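Local atomic coordinates of T-box transcription factor TBX21 (Mus musculus, PDB entry 5T1J), a protein that binds DNA through its T-box domain as the lineage-defining transcription factor of Th1 cells, activating Th1 genes such as that for interferon-gamma and repressing Th2 and Th17 programmes. Residues A[32-36]-A[176-182]; A[70-74]-A[139-143]; A[62-68]-A[93-99]; A[46-50]-A[114-118]. All coordinates share one frame; numbering follows the deposited sequence.

Contact 1: residues A[32-36]-A[176-182]; sequences TEMII and FIAVTAY. With nucleotides of chain E; nucleotides of chain F.
With CG of Phe176 turned between its own backbone N and carbonyl carbon (chi1 61°), the ring folds toward strand 33-35, and Met34, bent at chi2 (-66°), lays its CG over one ring face. Met34 CG sits 3.5 Å from the ring centroid, a CH-pi contact; SD is above the same ring at a distance, which makes this a Met-aromatic pair. The backbones run parallel. Met34 N donates to Ile177 O at 3.1 Å, Val179 N to Met34 O at 2.8 Å and nearly straight, and Ile36 N to Val179 O at 3.0 Å. Past the strand the chain leaves the sheet toward the DNA backbone: Thr180 OG1 and Tyr182 OH each lie against a phosphate oxygen, of DT4 of chain E and DG17 of chain F, at separations too short to be trusted in detail. The loop thus faces phosphates of two DNA chains. Glu33 O lies in the plane of the Tyr182 ring at its edge, while Glu33 OE1 accepts from Gln183 N. Tyr182 is essential for the interaction with RUNX1. Strand 142-151 lies along strand 176-179, Trp81 of strand 80-84 touches Glu33 and Val179, and helix 185-194 packs alongside, its Lys191 bonded to both Glu33 O and Tyr182 OH.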
# COMPACT_ATOMS: atom_id res chain seq x y z
N THR A 32 7.01 -22.34 10.67
CA THR A 32 7.61 -21.75 9.46
C THR A 32 8.63 -20.67 9.77
O THR A 32 8.52 -19.97 10.80
CB THR A 32 6.53 -21.16 8.59
OG1 THR A 32 5.33 -21.94 8.73
CG2 THR A 32 6.99 -21.17 7.15
N GLU A 33 9.65 -20.54 8.91
CA GLU A 33 10.72 -19.55 9.17
C GLU A 33 11.05 -18.79 7.89
O GLU A 33 11.44 -19.40 6.90
CB GLU A 33 12.01 -20.20 9.74
CG GLU A 33 11.81 -20.97 11.07
CD GLU A 33 13.12 -21.40 11.77
OE1 GLU A 33 14.21 -20.95 11.29
OE2 GLU A 33 13.05 -22.14 12.80
N MET A 34 10.87 -17.47 7.91
CA MET A 34 11.24 -16.61 6.79
C MET A 34 12.46 -15.77 7.17
O MET A 34 12.54 -15.22 8.28
CB MET A 34 10.09 -15.72 6.34
CG MET A 34 8.86 -16.52 5.97
SD MET A 34 9.10 -17.54 4.50
CE MET A 34 7.37 -18.00 4.27
N ILE A 35 13.44 -15.77 6.29
CA ILE A 35 14.68 -15.06 6.55
C ILE A 35 14.57 -13.62 6.09
O ILE A 35 14.17 -13.35 4.97
CB ILE A 35 15.85 -15.74 5.85
CG1 ILE A 35 17.13 -14.92 6.03
CG2 ILE A 35 15.51 -16.00 4.35
CD1 ILE A 35 18.39 -15.63 5.49
N ILE A 36 14.91 -12.69 6.96
CA ILE A 36 14.80 -11.28 6.67
C ILE A 36 16.19 -10.69 6.58
O ILE A 36 17.10 -11.14 7.23
CB ILE A 36 13.94 -10.61 7.75
CG1 ILE A 36 14.59 -10.68 9.10
CG2 ILE A 36 12.63 -11.31 7.89
CD1 ILE A 36 15.43 -9.50 9.46
N PHE A 176 4.47 -17.27 10.48
CA PHE A 176 5.89 -17.59 10.48
C PHE A 176 6.62 -16.71 11.44
O PHE A 176 6.04 -15.96 12.21
CB PHE A 176 6.56 -17.50 9.09
CG PHE A 176 6.52 -16.15 8.48
CD1 PHE A 176 7.48 -15.18 8.81
CD2 PHE A 176 5.51 -15.81 7.60
CE1 PHE A 176 7.43 -13.89 8.26
CE2 PHE A 176 5.47 -14.53 7.08
CZ PHE A 176 6.43 -13.59 7.42
N ILE A 177 7.92 -16.86 11.41
CA ILE A 177 8.79 -16.26 12.37
C ILE A 177 9.83 -15.55 11.57
O ILE A 177 10.30 -16.04 10.56
CB ILE A 177 9.37 -17.35 13.35
CG1 ILE A 177 8.22 -17.90 14.18
CG2 ILE A 177 10.45 -16.79 14.29
CD1 ILE A 177 8.65 -18.72 15.37
N ALA A 178 10.17 -14.35 11.94
CA ALA A 178 11.16 -13.70 11.14
C ALA A 178 12.49 -14.02 11.71
O ALA A 178 12.74 -13.71 12.89
CB ALA A 178 10.94 -12.18 11.10
N VAL A 179 13.37 -14.61 10.93
CA VAL A 179 14.68 -14.87 11.50
C VAL A 179 15.78 -14.36 10.65
O VAL A 179 15.65 -14.27 9.43
CB VAL A 179 14.91 -16.35 11.77
CG1 VAL A 179 14.04 -16.80 12.95
CG2 VAL A 179 14.64 -17.15 10.52
N THR A 180 16.85 -13.95 11.31
CA THR A 180 18.03 -13.52 10.59
C THR A 180 18.79 -14.71 10.04
O THR A 180 19.60 -14.56 9.13
CB THR A 180 18.96 -12.72 11.47
OG1 THR A 180 18.20 -11.78 12.23
CG2 THR A 180 19.97 -11.99 10.61
N ALA A 181 18.52 -15.89 10.59
CA ALA A 181 19.14 -17.10 10.10
C ALA A 181 18.40 -18.30 10.69
O ALA A 181 17.98 -18.28 11.86
CB ALA A 181 20.64 -17.15 10.44
N TYR A 182 18.34 -19.39 9.93
CA TYR A 182 17.45 -20.48 10.29
C TYR A 182 17.82 -21.19 11.62
O TYR A 182 19.00 -21.27 12.00
CB TYR A 182 17.39 -21.49 9.15
CG TYR A 182 16.85 -21.00 7.81
CD1 TYR A 182 15.49 -20.74 7.62
CD2 TYR A 182 17.69 -20.87 6.72
CE1 TYR A 182 15.00 -20.29 6.37
CE2 TYR A 182 17.22 -20.44 5.48
CZ TYR A 182 15.88 -20.15 5.30
OH TYR A 182 15.44 -19.70 4.05
P DT E 4 18.75 -10.46 15.10
OP1 DT E 4 17.80 -9.36 15.38
OP2 DT E 4 18.20 -11.75 14.64
O5' DT E 4 19.90 -9.97 14.07
C5' DT E 4 20.72 -8.88 14.38
C4' DT E 4 21.95 -8.83 13.48
O4' DT E 4 22.76 -9.98 13.69
C3' DT E 4 21.69 -8.78 11.97
O3' DT E 4 21.95 -7.41 11.51
C2' DT E 4 22.67 -9.81 11.36
C1' DT E 4 23.55 -10.18 12.55
N1 DT E 4 24.08 -11.65 12.57
C2 DT E 4 25.42 -11.89 12.33
O2 DT E 4 26.23 -11.01 12.07
N3 DT E 4 25.79 -13.22 12.40
C4 DT E 4 24.97 -14.31 12.68
O4 DT E 4 25.40 -15.48 12.72
C5 DT E 4 23.57 -13.98 12.93
C7 DT E 4 22.58 -15.07 13.26
C6 DT E 4 23.21 -12.68 12.87
P DG F 17 17.50 -20.21 1.65
OP1 DG F 17 16.26 -20.82 2.15
OP2 DG F 17 17.77 -18.81 2.00
O5' DG F 17 18.83 -20.93 2.19
C5' DG F 17 19.08 -22.29 1.91
C4' DG F 17 20.56 -22.59 2.10
O4' DG F 17 21.39 -21.73 1.29
C3' DG F 17 21.08 -22.51 3.54
O3' DG F 17 21.74 -23.76 3.85
C2' DG F 17 22.05 -21.32 3.53
C1' DG F 17 22.46 -21.22 2.07
N9 DG F 17 22.76 -19.87 1.61
C8 DG F 17 21.89 -18.80 1.57
N7 DG F 17 22.42 -17.71 1.10
C5 DG F 17 23.73 -18.07 0.81
C6 DG F 17 24.78 -17.29 0.28
O6 DG F 17 24.76 -16.11 -0.05
N1 DG F 17 25.95 -18.03 0.14
C2 DG F 17 26.09 -19.36 0.47
N2 DG F 17 27.30 -19.90 0.26
N3 DG F 17 25.11 -20.10 0.98
C4 DG F 17 23.96 -19.40 1.12

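Contact 2: residues A[70-74]-A[139-143]; sequences DQHHW and SLHKY. With nucleotides of chain E.
This contact belongs to the DNA-facing end of the T-box domain, where the turn from strand 59-70 into the hairpin of strands 73-77 and 80-84 passes over the start of strand 142-151. Lys142 brings CE and its amine NZ against the benzo part of Trp74: Lys142 CE is 3.4 Å from Trp74 CZ2 and its NZ 3.2 Å from the same carbon, approaching the indole obliquely. The lysine chain, bent at chi3 (135°), brings its amine there. Beside this pair, CD1 of Leu140 meets the edge of the His73 imidazole, 3.8 Å from His73 CE1. The His73 and His141 rings are inclined by 30° but slid apart, so they hardly overlap. Between the backbones, Trp74 N gives a weak bond to Leu140 O at 3.4 Å. His141 is fixed locally: its ND1 donates to Ser139 O at 2.6 Å, with that oxygen in the imidazole plane. Ser139 OG in turn donates to OP2 of DT4 of chain E at 2.7 Å, placing this loop on the DNA backbone. Strand 176-179 bonds to Leu140 and His141 through Ala178, strand 59-70 pairs with Lys142 through Val69, and Trp81 and Gln83 of strand 80-84 touch Trp74.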
# COMPACT_ATOMS: atom_id res chain seq x y z
N ASP A 70 1.42 -12.11 17.74
CA ASP A 70 1.38 -11.51 19.08
C ASP A 70 2.67 -10.83 19.54
O ASP A 70 3.78 -11.10 19.06
CB ASP A 70 0.95 -12.54 20.12
CG ASP A 70 -0.14 -12.00 21.04
OD1 ASP A 70 0.01 -10.87 21.54
OD2 ASP A 70 -1.18 -12.68 21.21
N GLN A 71 2.45 -9.91 20.47
CA GLN A 71 3.43 -8.98 21.03
C GLN A 71 4.81 -9.54 21.35
O GLN A 71 5.80 -8.80 21.36
CB GLN A 71 2.86 -8.34 22.30
CG GLN A 71 1.32 -8.22 22.37
CD GLN A 71 0.66 -7.56 21.14
OE1 GLN A 71 1.28 -6.75 20.44
NE2 GLN A 71 -0.61 -7.87 20.92
N HIS A 72 4.85 -10.83 21.71
CA HIS A 72 5.99 -11.36 22.46
C HIS A 72 7.20 -11.66 21.57
O HIS A 72 7.08 -12.01 20.40
CB HIS A 72 5.59 -12.62 23.23
CG HIS A 72 4.88 -12.33 24.52
ND1 HIS A 72 3.81 -13.08 24.97
CD2 HIS A 72 5.08 -11.36 25.44
CE1 HIS A 72 3.39 -12.59 26.12
NE2 HIS A 72 4.14 -11.55 26.43
N HIS A 73 8.37 -11.50 22.18
CA HIS A 73 9.67 -11.84 21.61
C HIS A 73 9.81 -13.38 21.55
O HIS A 73 9.06 -14.07 22.24
CB HIS A 73 10.73 -11.16 22.48
CG HIS A 73 12.10 -11.06 21.89
ND1 HIS A 73 12.67 -12.08 21.16
CD2 HIS A 73 13.02 -10.07 21.94
CE1 HIS A 73 13.89 -11.72 20.79
NE2 HIS A 73 14.12 -10.50 21.25
N TRP A 74 10.71 -13.93 20.73
CA TRP A 74 10.80 -15.40 20.63
C TRP A 74 12.23 -15.93 20.53
O TRP A 74 13.13 -15.23 20.08
CB TRP A 74 10.00 -15.89 19.43
CG TRP A 74 8.53 -15.79 19.63
CD1 TRP A 74 7.77 -14.67 19.54
CD2 TRP A 74 7.64 -16.85 19.98
NE1 TRP A 74 6.45 -14.96 19.80
CE2 TRP A 74 6.35 -16.31 20.07
CE3 TRP A 74 7.82 -18.21 20.21
CZ2 TRP A 74 5.23 -17.08 20.38
CZ3 TRP A 74 6.71 -18.98 20.52
CH2 TRP A 74 5.43 -18.41 20.61
N SER A 139 12.98 -9.04 13.58
CA SER A 139 13.57 -10.33 13.79
C SER A 139 12.93 -10.98 15.00
O SER A 139 12.60 -10.32 16.00
CB SER A 139 15.07 -10.19 13.99
OG SER A 139 15.57 -11.41 14.46
N LEU A 140 12.72 -12.27 14.87
CA LEU A 140 12.30 -13.10 16.00
C LEU A 140 10.93 -12.66 16.53
O LEU A 140 10.79 -12.38 17.72
CB LEU A 140 13.35 -13.09 17.13
CG LEU A 140 14.76 -13.52 16.73
CD1 LEU A 140 15.79 -13.15 17.80
CD2 LEU A 140 14.82 -15.00 16.40
N HIS A 141 9.94 -12.59 15.64
CA HIS A 141 8.55 -12.37 16.06
C HIS A 141 7.64 -13.22 15.19
O HIS A 141 8.05 -13.64 14.09
CB HIS A 141 8.17 -10.89 15.97
CG HIS A 141 8.88 -10.02 16.97
ND1 HIS A 141 10.24 -9.81 16.94
CD2 HIS A 141 8.41 -9.28 18.01
CE1 HIS A 141 10.58 -9.01 17.93
NE2 HIS A 141 9.49 -8.67 18.60
N LYS A 142 6.42 -13.52 15.65
CA LYS A 142 5.56 -14.31 14.78
C LYS A 142 4.46 -13.44 14.24
O LYS A 142 3.69 -12.79 14.98
CB LYS A 142 5.00 -15.56 15.44
CG LYS A 142 3.61 -15.50 16.10
CD LYS A 142 3.28 -16.89 16.64
CE LYS A 142 2.69 -16.85 18.06
NZ LYS A 142 2.72 -18.24 18.68
N TYR A 143 4.45 -13.46 12.91
CA TYR A 143 3.63 -12.69 12.00
C TYR A 143 2.64 -13.54 11.20
O TYR A 143 2.65 -14.75 11.27
CB TYR A 143 4.56 -12.03 11.02
CG TYR A 143 5.45 -10.94 11.56
CD1 TYR A 143 4.90 -9.75 11.99
CD2 TYR A 143 6.83 -11.09 11.61
CE1 TYR A 143 5.70 -8.70 12.46
CE2 TYR A 143 7.64 -10.05 12.09
CZ TYR A 143 7.07 -8.85 12.51
OH TYR A 143 7.83 -7.79 12.99
P DT E 4 18.75 -10.46 15.10
OP1 DT E 4 17.80 -9.36 15.38
OP2 DT E 4 18.20 -11.75 14.64
O5' DT E 4 19.90 -9.97 14.07
C5' DT E 4 20.72 -8.88 14.38
C4' DT E 4 21.95 -8.83 13.48
O4' DT E 4 22.76 -9.98 13.69
C3' DT E 4 21.69 -8.78 11.97
O3' DT E 4 21.95 -7.41 11.51
C2' DT E 4 22.67 -9.81 11.36
C1' DT E 4 23.55 -10.18 12.55
N1 DT E 4 24.08 -11.65 12.57
C2 DT E 4 25.42 -11.89 12.33
O2 DT E 4 26.23 -11.01 12.07
N3 DT E 4 25.79 -13.22 12.40
C4 DT E 4 24.97 -14.31 12.68
O4 DT E 4 25.40 -15.48 12.72
C5 DT E 4 23.57 -13.98 12.93
C7 DT E 4 22.58 -15.07 13.26
C6 DT E 4 23.21 -12.68 12.87

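Contact 3: residues A[62-68]-A[93-99]; sequences MFVDVVL and GNRLYVH
Phe63 and Leu96 form the apolar centre of this antiparallel strand pair, part of the main beta-sheet in the T-box, a domain of the p53-like clan. The isobutyl end of Leu96 lies obliquely against the Phe63 ring, its CD2 near CE1, and on the same face CB of Phe63 packs against CB of Val98 at 3.9 Å. A chi1 of 70° tucks the Phe63 ring in above its own main chain, flanked by N on one side and C on the other, and holds it beside Leu96; its partner beyond the pair is His148, stacked on it. Val64 and Tyr97 lie on the other face. Their backbones are joined twice: Val64 N donates to Tyr97 O at 2.7 Å, and Tyr97 N returns a bond to Val64 O, also 2.7 Å. Farther along, His99 N donates to Met62 O at 3.0 Å. The polar edge is Asp65 beside Asn94. The carboxylate forms a salt bridge through OD2 with Arg146, whereas the fit of the neighbouring Asn94 amide is uncertain. Toward Gly93 the pairing loosens, and Leu68 lays its side chain against the glycine backbone, with Leu68 CB 3.3 Å from Gly93 N.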
# COMPACT_ATOMS: atom_id res chain seq x y z
N MET A 62 -5.85 -5.84 -5.09
CA MET A 62 -5.23 -6.96 -4.39
C MET A 62 -3.82 -6.65 -3.90
O MET A 62 -2.83 -6.63 -4.65
CB MET A 62 -5.23 -8.18 -5.30
CG MET A 62 -6.45 -9.06 -5.06
SD MET A 62 -6.71 -10.23 -6.40
CE MET A 62 -8.10 -11.19 -5.75
N PHE A 63 -3.77 -6.44 -2.59
CA PHE A 63 -2.53 -6.23 -1.89
C PHE A 63 -2.51 -7.20 -0.71
O PHE A 63 -3.57 -7.66 -0.24
CB PHE A 63 -2.40 -4.80 -1.40
CG PHE A 63 -3.35 -4.43 -0.28
CD1 PHE A 63 -2.88 -4.06 0.97
CD2 PHE A 63 -4.73 -4.41 -0.49
CE1 PHE A 63 -3.76 -3.71 1.99
CE2 PHE A 63 -5.61 -4.05 0.53
CZ PHE A 63 -5.12 -3.69 1.78
N VAL A 64 -1.32 -7.46 -0.19
CA VAL A 64 -1.27 -8.33 0.94
C VAL A 64 -0.52 -7.55 1.98
O VAL A 64 0.34 -6.73 1.64
CB VAL A 64 -0.56 -9.69 0.61
CG1 VAL A 64 0.96 -9.63 0.85
CG2 VAL A 64 -1.11 -10.78 1.45
N ASP A 65 -0.90 -7.75 3.22
CA ASP A 65 -0.19 -7.19 4.34
C ASP A 65 0.03 -8.33 5.41
O ASP A 65 -0.84 -9.21 5.60
CB ASP A 65 -0.92 -5.98 4.87
CG ASP A 65 -2.10 -6.35 5.71
OD1 ASP A 65 -2.74 -7.36 5.39
OD2 ASP A 65 -2.36 -5.66 6.71
N VAL A 66 1.22 -8.37 6.02
CA VAL A 66 1.51 -9.32 7.07
C VAL A 66 1.31 -8.74 8.48
O VAL A 66 2.10 -7.93 8.97
CB VAL A 66 2.96 -9.84 6.92
CG1 VAL A 66 3.95 -8.68 6.87
CG2 VAL A 66 3.31 -10.81 8.05
N VAL A 67 0.21 -9.13 9.12
CA VAL A 67 -0.09 -8.68 10.48
C VAL A 67 0.67 -9.53 11.51
O VAL A 67 0.96 -10.70 11.25
CB VAL A 67 -1.60 -8.72 10.74
CG1 VAL A 67 -2.15 -10.07 10.41
CG2 VAL A 67 -1.93 -8.33 12.18
N LEU A 68 1.01 -8.93 12.64
CA LEU A 68 1.75 -9.59 13.73
C LEU A 68 0.85 -10.33 14.73
O LEU A 68 0.00 -9.73 15.40
CB LEU A 68 2.57 -8.52 14.44
CG LEU A 68 3.53 -8.78 15.56
CD1 LEU A 68 4.56 -7.68 15.52
CD2 LEU A 68 2.74 -8.69 16.83
N GLY A 93 2.80 -5.23 13.88
CA GLY A 93 3.60 -4.96 12.69
C GLY A 93 3.05 -5.26 11.31
O GLY A 93 2.33 -6.26 11.13
N ASN A 94 3.43 -4.42 10.35
CA ASN A 94 3.05 -4.66 8.96
C ASN A 94 3.68 -3.64 7.99
O ASN A 94 4.21 -2.62 8.41
CB ASN A 94 1.53 -4.60 8.82
CG ASN A 94 1.03 -5.21 7.54
OD1 ASN A 94 1.33 -4.74 6.45
ND2 ASN A 94 0.17 -6.21 7.67
N ARG A 95 3.56 -3.92 6.69
CA ARG A 95 3.80 -2.97 5.60
C ARG A 95 3.13 -3.59 4.42
O ARG A 95 3.23 -4.83 4.21
CB ARG A 95 5.27 -2.70 5.23
CG ARG A 95 6.04 -1.95 6.24
CD ARG A 95 6.76 -0.72 5.72
NE ARG A 95 7.59 -0.17 6.79
CZ ARG A 95 7.25 -0.05 8.09
NH1 ARG A 95 6.03 -0.32 8.53
NH2 ARG A 95 8.15 0.42 8.96
N LEU A 96 2.29 -2.78 3.77
CA LEU A 96 1.49 -3.32 2.70
C LEU A 96 2.37 -3.74 1.52
O LEU A 96 3.46 -3.20 1.31
CB LEU A 96 0.41 -2.33 2.30
CG LEU A 96 -0.85 -2.40 3.17
CD1 LEU A 96 -0.59 -2.32 4.65
CD2 LEU A 96 -1.80 -1.30 2.79
N TYR A 97 1.87 -4.72 0.76
CA TYR A 97 2.42 -5.08 -0.53
C TYR A 97 1.32 -5.36 -1.54
O TYR A 97 0.76 -6.50 -1.54
CB TYR A 97 3.31 -6.32 -0.44
CG TYR A 97 4.11 -6.60 -1.69
CD1 TYR A 97 5.42 -6.14 -1.81
CD2 TYR A 97 3.57 -7.33 -2.75
CE1 TYR A 97 6.16 -6.41 -2.95
CE2 TYR A 97 4.30 -7.60 -3.88
CZ TYR A 97 5.59 -7.13 -3.98
OH TYR A 97 6.34 -7.39 -5.11
N VAL A 98 1.08 -4.36 -2.40
CA VAL A 98 0.17 -4.41 -3.54
C VAL A 98 0.79 -5.14 -4.74
O VAL A 98 1.93 -4.84 -5.13
CB VAL A 98 -0.27 -2.92 -4.00
CG1 VAL A 98 0.91 -1.96 -4.00
CG2 VAL A 98 -0.96 -2.86 -5.38
N HIS A 99 0.04 -6.08 -5.31
CA HIS A 99 0.46 -6.83 -6.50
C HIS A 99 1.05 -5.97 -7.60
O HIS A 99 0.51 -4.89 -7.92
CB HIS A 99 -0.75 -7.64 -7.00
CG HIS A 99 -0.38 -8.77 -7.91
ND1 HIS A 99 0.67 -8.70 -8.80
CD2 HIS A 99 -0.79 -10.06 -7.92
CE1 HIS A 99 0.82 -9.87 -9.39
NE2 HIS A 99 -0.05 -10.72 -8.87

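Contact 4: residues A[46-50]-A[114-118]; sequences FLSFT and VSFGK
Phe46 lays its ring over Gly117, whose CA is 3.6 Å from the ring centroid and close to the normal, a CH-pi contact made by a residue with no side chain to keep the ring away. At chi1 42° the Phe46 side chain is swung in over its own backbone, and this directs the ring across to the 114-118 backbone; its CB meanwhile rests 3.7 Å from Phe116 O. Gly117 is held from two residues back: Ser115 OG, anti to its own backbone N (chi1 157°), accepts from Gly117 N at 3.0 Å and closes an ST turn. Ser48 lies opposite Ser115 in a non-hydrogen-bonded antiparallel pair, and its OG turns back toward Phe46 O, modelled too close for the bond to be judged in detail, rather than crossing to the other serine. On the other face, Phe49 and Val114 form the hydrogen-bonded pair, with Phe49 N donating to Val114 O at 3.3 Å. The two side chains cross obliquely, Val114 CG2 approaching Phe49 CD1 at 4.2 Å. Phe116 carries its ring past Leu47: its CB and CD2 both lie 3.3 Å from Leu47 O, the carbonyl that also receives a weak bond from Phe116 N. The contact is one of the two pairings of a small antiparallel sheet in which strand 48-51 lies between 16-18 and 114-115. Phe49 reaches Val16 and Leu18 on the first of these, whereas Leu47 and Phe116 both pack on Val64 of strand 59-70, and Phe49 and Phe116 on Leu147 of strand 142-151.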
# COMPACT_ATOMS: atom_id res chain seq x y z
N PHE A 46 6.35 -18.51 -1.07
CA PHE A 46 5.68 -17.23 -1.20
C PHE A 46 4.16 -17.31 -1.43
O PHE A 46 3.69 -18.03 -2.31
CB PHE A 46 6.31 -16.41 -2.33
CG PHE A 46 6.65 -17.20 -3.58
CD1 PHE A 46 5.65 -17.83 -4.32
CD2 PHE A 46 7.95 -17.22 -4.08
CE1 PHE A 46 5.93 -18.52 -5.49
CE2 PHE A 46 8.25 -17.90 -5.26
CZ PHE A 46 7.23 -18.56 -5.96
N LEU A 47 3.42 -16.52 -0.66
CA LEU A 47 1.96 -16.48 -0.71
C LEU A 47 1.49 -16.45 -2.16
O LEU A 47 1.82 -15.51 -2.89
CB LEU A 47 1.46 -15.24 0.05
CG LEU A 47 -0.01 -15.22 0.46
CD1 LEU A 47 -0.43 -16.64 0.86
CD2 LEU A 47 -0.24 -14.25 1.61
N SER A 48 0.69 -17.44 -2.56
CA SER A 48 0.29 -17.54 -3.97
C SER A 48 -0.94 -18.39 -4.14
O SER A 48 -0.92 -19.57 -3.83
CB SER A 48 1.39 -18.15 -4.85
OG SER A 48 2.67 -17.64 -4.54
N PHE A 49 -2.01 -17.83 -4.66
CA PHE A 49 -3.20 -18.65 -4.75
C PHE A 49 -4.22 -18.32 -5.85
O PHE A 49 -3.87 -17.88 -6.94
CB PHE A 49 -3.89 -18.66 -3.38
CG PHE A 49 -3.97 -17.31 -2.71
CD1 PHE A 49 -4.62 -16.24 -3.31
CD2 PHE A 49 -3.46 -17.16 -1.41
CE1 PHE A 49 -4.70 -15.03 -2.65
CE2 PHE A 49 -3.54 -15.94 -0.74
CZ PHE A 49 -4.16 -14.88 -1.36
N THR A 50 -5.48 -18.62 -5.56
CA THR A 50 -6.54 -18.64 -6.54
C THR A 50 -7.80 -17.99 -5.99
O THR A 50 -8.13 -18.14 -4.80
CB THR A 50 -6.81 -20.08 -7.03
OG1 THR A 50 -5.69 -20.48 -7.84
CG2 THR A 50 -8.06 -20.17 -7.89
N VAL A 114 -2.19 -15.70 -9.24
CA VAL A 114 -1.93 -14.46 -8.50
C VAL A 114 -0.85 -14.78 -7.45
O VAL A 114 -1.11 -15.09 -6.26
CB VAL A 114 -3.21 -13.84 -7.87
CG1 VAL A 114 -4.02 -13.18 -8.93
CG2 VAL A 114 -4.04 -14.90 -7.20
N SER A 115 0.38 -14.71 -7.94
CA SER A 115 1.58 -14.99 -7.17
C SER A 115 2.10 -13.73 -6.50
O SER A 115 1.93 -12.60 -7.06
CB SER A 115 2.63 -15.62 -8.10
OG SER A 115 3.95 -15.46 -7.63
N PHE A 116 2.71 -13.89 -5.33
CA PHE A 116 3.39 -12.78 -4.68
C PHE A 116 4.86 -13.16 -4.53
O PHE A 116 5.46 -12.96 -3.44
CB PHE A 116 2.76 -12.41 -3.33
CG PHE A 116 1.34 -11.92 -3.42
CD1 PHE A 116 1.04 -10.60 -3.10
CD2 PHE A 116 0.30 -12.75 -3.83
CE1 PHE A 116 -0.26 -10.12 -3.16
CE2 PHE A 116 -1.01 -12.25 -3.89
CZ PHE A 116 -1.28 -10.94 -3.56
N GLY A 117 5.40 -13.78 -5.59
CA GLY A 117 6.73 -14.36 -5.59
C GLY A 117 7.94 -13.45 -5.44
O GLY A 117 9.08 -13.92 -5.26
N LYS A 118 7.74 -12.13 -5.50
CA LYS A 118 8.88 -11.24 -5.35
C LYS A 118 8.84 -10.36 -4.10
O LYS A 118 9.81 -9.61 -3.84
CB LYS A 118 9.06 -10.37 -6.59
CG LYS A 118 8.54 -11.04 -7.82
CD LYS A 118 9.39 -10.71 -9.03
CE LYS A 118 9.47 -11.96 -9.92
NZ LYS A 118 10.54 -11.97 -10.93

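How the contacts relate
Contacts 1, 2 and 3 all reach one mixed sheet. Segment 139-143, the loop and start of strand 142-151, joins the first two, with Phe176 O 3.0 Å from Tyr143 N, a probable hydrogen bond; it also meets contact 3, where Tyr143 CE1 packs 3.4 Å from Leu68 CD1. Contact 4 belongs to the smaller sheet, facing contact 3 across the interior: Val64 CG2 is 3.6 Å from Leu47 CD2, and their centres are about 13 Å apart. Contacts 1 and 2 touch the DNA: Ser139 of contact 2 bonds OP2 of DT4 of chain E, and Thr180 of contact 1 lies at the same oxygen. The nearest atoms of contacts 4 and 3 are about 6 Å and 10 Å from the nucleic acid.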